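Local atomic coordinates of uncharacterized protein (Chaetomium thermophilum, PDB entry 3LPZ), a protein that probably takes part in tail-anchored protein biogenesis as the Get4 component of the Get pathway, an alpha-solenoid that binds Get5. Residues A[123-128]-A[136-141]. Sequence-based numbering, arbitrary orientation.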
loop_
_atom_site.group_PDB
_atom_site.type_symbol
_atom_site.label_atom_id
_atom_site.label_comp_id
_atom_site.label_asym_id
_atom_site.label_seq_id
_atom_site.Cartn_x
_atom_site.Cartn_y
_atom_site.Cartn_z
ATOM N N ASP A 123 4.887 9.388 8.037
ATOM C CA ASP A 123 5.754 10.516 7.668
ATOM C C ASP A 123 7.026 10.501 8.512
ATOM O O ASP A 123 8.127 10.679 7.990
ATOM C CB ASP A 123 5.038 11.875 7.822
ATOM C CG ASP A 123 5.972 13.049 7.599
ATOM O OD1 ASP A 123 6.205 13.423 6.426
ATOM O OD2 ASP A 123 6.505 13.583 8.585
ATOM N N TRP A 124 6.903 10.251 9.805
ATOM C CA TRP A 124 8.127 10.097 10.598
ATOM C C TRP A 124 8.974 8.934 10.038
ATOM O O TRP A 124 10.184 9.045 9.923
ATOM C CB TRP A 124 7.800 9.884 12.075
ATOM C CG TRP A 124 8.902 9.193 12.853
ATOM C CD1 TRP A 124 10.036 9.774 13.395
ATOM C CD2 TRP A 124 8.970 7.801 13.188
ATOM N NE1 TRP A 124 10.767 8.830 14.058
ATOM C CE2 TRP A 124 10.152 7.610 13.938
ATOM C CE3 TRP A 124 8.138 6.694 12.935
ATOM C CZ2 TRP A 124 10.535 6.353 14.437
ATOM C CZ3 TRP A 124 8.516 5.445 13.422
ATOM C CH2 TRP A 124 9.710 5.287 14.174
ATOM N N SER A 125 8.328 7.834 9.662
ATOM C CA SER A 125 9.079 6.667 9.189
ATOM C C SER A 125 9.787 6.955 7.831
ATOM O O SER A 125 10.826 6.377 7.544
ATOM C CB SER A 125 8.181 5.435 9.111
ATOM O OG SER A 125 7.385 5.434 7.931
ATOM N N LYS A 126 9.220 7.833 7.009
ATOM C CA LYS A 126 9.859 8.220 5.739
ATOM C C LYS A 126 11.121 9.027 5.986
ATOM O O LYS A 126 12.167 8.793 5.348
ATOM C CB LYS A 126 8.917 9.068 4.881
ATOM C CG LYS A 126 7.656 8.375 4.432
ATOM C CD LYS A 126 6.799 9.389 3.676
ATOM C CE LYS A 126 5.770 8.726 2.836
ATOM N NZ LYS A 126 4.994 9.772 2.118
ATOM N N LYS A 127 11.014 9.986 6.904
ATOM C CA LYS A 127 12.102 10.910 7.187
ATOM C C LYS A 127 13.159 10.327 8.126
ATOM O O LYS A 127 14.320 10.686 8.033
ATOM C CB LYS A 127 11.517 12.234 7.721
ATOM C CG LYS A 127 10.946 13.047 6.548
ATOM C CD LYS A 127 10.037 14.185 6.932
ATOM C CE LYS A 127 9.567 14.869 5.656
ATOM N NZ LYS A 127 8.137 15.265 5.764
ATOM N N PHE A 128 12.763 9.405 8.998
ATOM C CA PHE A 128 13.651 8.899 10.024
ATOM C C PHE A 128 14.009 7.414 9.825
ATOM O O PHE A 128 14.655 6.809 10.659
ATOM C CB PHE A 128 13.074 9.223 11.419
ATOM C CG PHE A 128 13.172 10.703 11.774
ATOM C CD1 PHE A 128 12.191 11.621 11.334
ATOM C CD2 PHE A 128 14.283 11.196 12.472
ATOM C CE1 PHE A 128 12.279 12.964 11.655
ATOM C CE2 PHE A 128 14.390 12.572 12.785
ATOM C CZ PHE A 128 13.386 13.450 12.378
ATOM N N PRO A 136 8.242 -0.329 5.589
ATOM C CA PRO A 136 7.395 -1.378 5.034
ATOM C C PRO A 136 6.456 -2.087 6.030
ATOM O O PRO A 136 5.293 -2.369 5.675
ATOM C CB PRO A 136 8.418 -2.383 4.496
ATOM C CG PRO A 136 9.560 -1.465 3.995
ATOM C CD PRO A 136 9.645 -0.443 5.126
ATOM N N GLU A 137 6.952 -2.405 7.230
ATOM C CA GLU A 137 6.127 -3.145 8.215
ATOM C C GLU A 137 4.964 -2.258 8.685
ATOM O O GLU A 137 3.845 -2.739 8.855
ATOM C CB GLU A 137 6.967 -3.627 9.424
ATOM C CG GLU A 137 6.198 -4.468 10.420
ATOM C CD GLU A 137 7.098 -5.067 11.520
ATOM O OE1 GLU A 137 8.351 -5.136 11.366
ATOM O OE2 GLU A 137 6.546 -5.436 12.566
ATOM N N LEU A 138 5.206 -0.959 8.856
ATOM C CA LEU A 138 4.083 -0.064 9.190
ATOM C C LEU A 138 3.045 -0.030 8.064
ATOM O O LEU A 138 1.830 -0.138 8.329
ATOM C CB LEU A 138 4.568 1.347 9.522
ATOM C CG LEU A 138 5.384 1.530 10.812
ATOM C CD1 LEU A 138 5.756 3.011 10.941
ATOM C CD2 LEU A 138 4.595 1.090 12.067
ATOM N N HIS A 139 3.512 0.065 6.806
ATOM C CA HIS A 139 2.592 -0.001 5.654
ATOM C C HIS A 139 1.822 -1.328 5.638
ATOM O O HIS A 139 0.610 -1.350 5.373
ATOM C CB HIS A 139 3.322 0.150 4.307
ATOM C CG HIS A 139 3.630 1.571 3.941
ATOM N ND1 HIS A 139 2.655 2.541 3.837
ATOM C CD2 HIS A 139 4.802 2.185 3.640
ATOM C CE1 HIS A 139 3.206 3.693 3.480
ATOM N NE2 HIS A 139 4.510 3.507 3.358
ATOM N N HIS A 140 2.523 -2.431 5.890
ATOM C CA HIS A 140 1.862 -3.719 5.958
ATOM C C HIS A 140 0.705 -3.765 6.990
ATOM O O HIS A 140 -0.412 -4.162 6.675
ATOM C CB HIS A 140 2.840 -4.846 6.259
ATOM C CG HIS A 140 2.150 -6.174 6.409
ATOM N ND1 HIS A 140 1.677 -6.882 5.324
ATOM C CD2 HIS A 140 1.814 -6.891 7.510
ATOM C CE1 HIS A 140 1.084 -7.990 5.754
ATOM N NE2 HIS A 140 1.163 -8.025 7.074
ATOM N N VAL A 141 1.015 -3.419 8.229
ATOM C CA VAL A 141 0.015 -3.431 9.281
ATOM C C VAL A 141 -1.170 -2.471 9.016
ATOM O O VAL A 141 -2.313 -2.873 9.166
ATOM C CB VAL A 141 0.649 -3.221 10.671
ATOM C CG1 VAL A 141 -0.468 -3.205 11.752
ATOM C CG2 VAL A 141 1.684 -4.366 10.939
#
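Trp124 and Ser125 meet Leu138 across the loop that joins helix 112-128 to helix 136-148, successive helices of the Get4 alpha-solenoid. Residues 123-128, late in the first helix, face residues 136-141 of the second. The contact is small, burying 101 Å² in all, and is made by the branched end of one leucine. Leu138 CD1 lies 3.9 Å from Ser125 CB. The same methyl comes up to the indole of Trp124 at its edge, near the ring plane, with Leu138 CD1 4.4 Å from Trp124 CZ3. The benzo edge therefore meets the leucine, and no ring face takes part in this pair. In Leu138 the CG is anti to the carbonyl carbon (chi1 -68°) and CD1 is anti to CA (chi2 -180°), which extends this methyl toward the other helix. The backbones stay well apart, with Ser125 CA 8.4 Å from Leu138 CA.

Ser125 presents its CB to the leucine, while its buried hydroxyl turns to the main chain. A chi1 of 80° swings OG back over its own helix, within reach of Ile122 O. That OG is hydrogen-bonded to Ile122 O and to Asp135 N, which ties Ser125 to the residue just before helix 136-148, and Asp135 OD2 in turn accepts from Leu138 N. On the remote side of the first helix, Lys127 NZ forms a salt bridge with Asp123 OD1, 2.8 Å long, through the syn lone pair of that oxygen.

Around this joint, helix 94-104 packs against both partners: Ser96 and Leu100 touch Trp124, and Arg97 and Leu101 touch Leu138. From helix 71-88 the Phe85 ring meets the indole with planes at about 25°, and Trp124 NE1 bonds to Gln90 O.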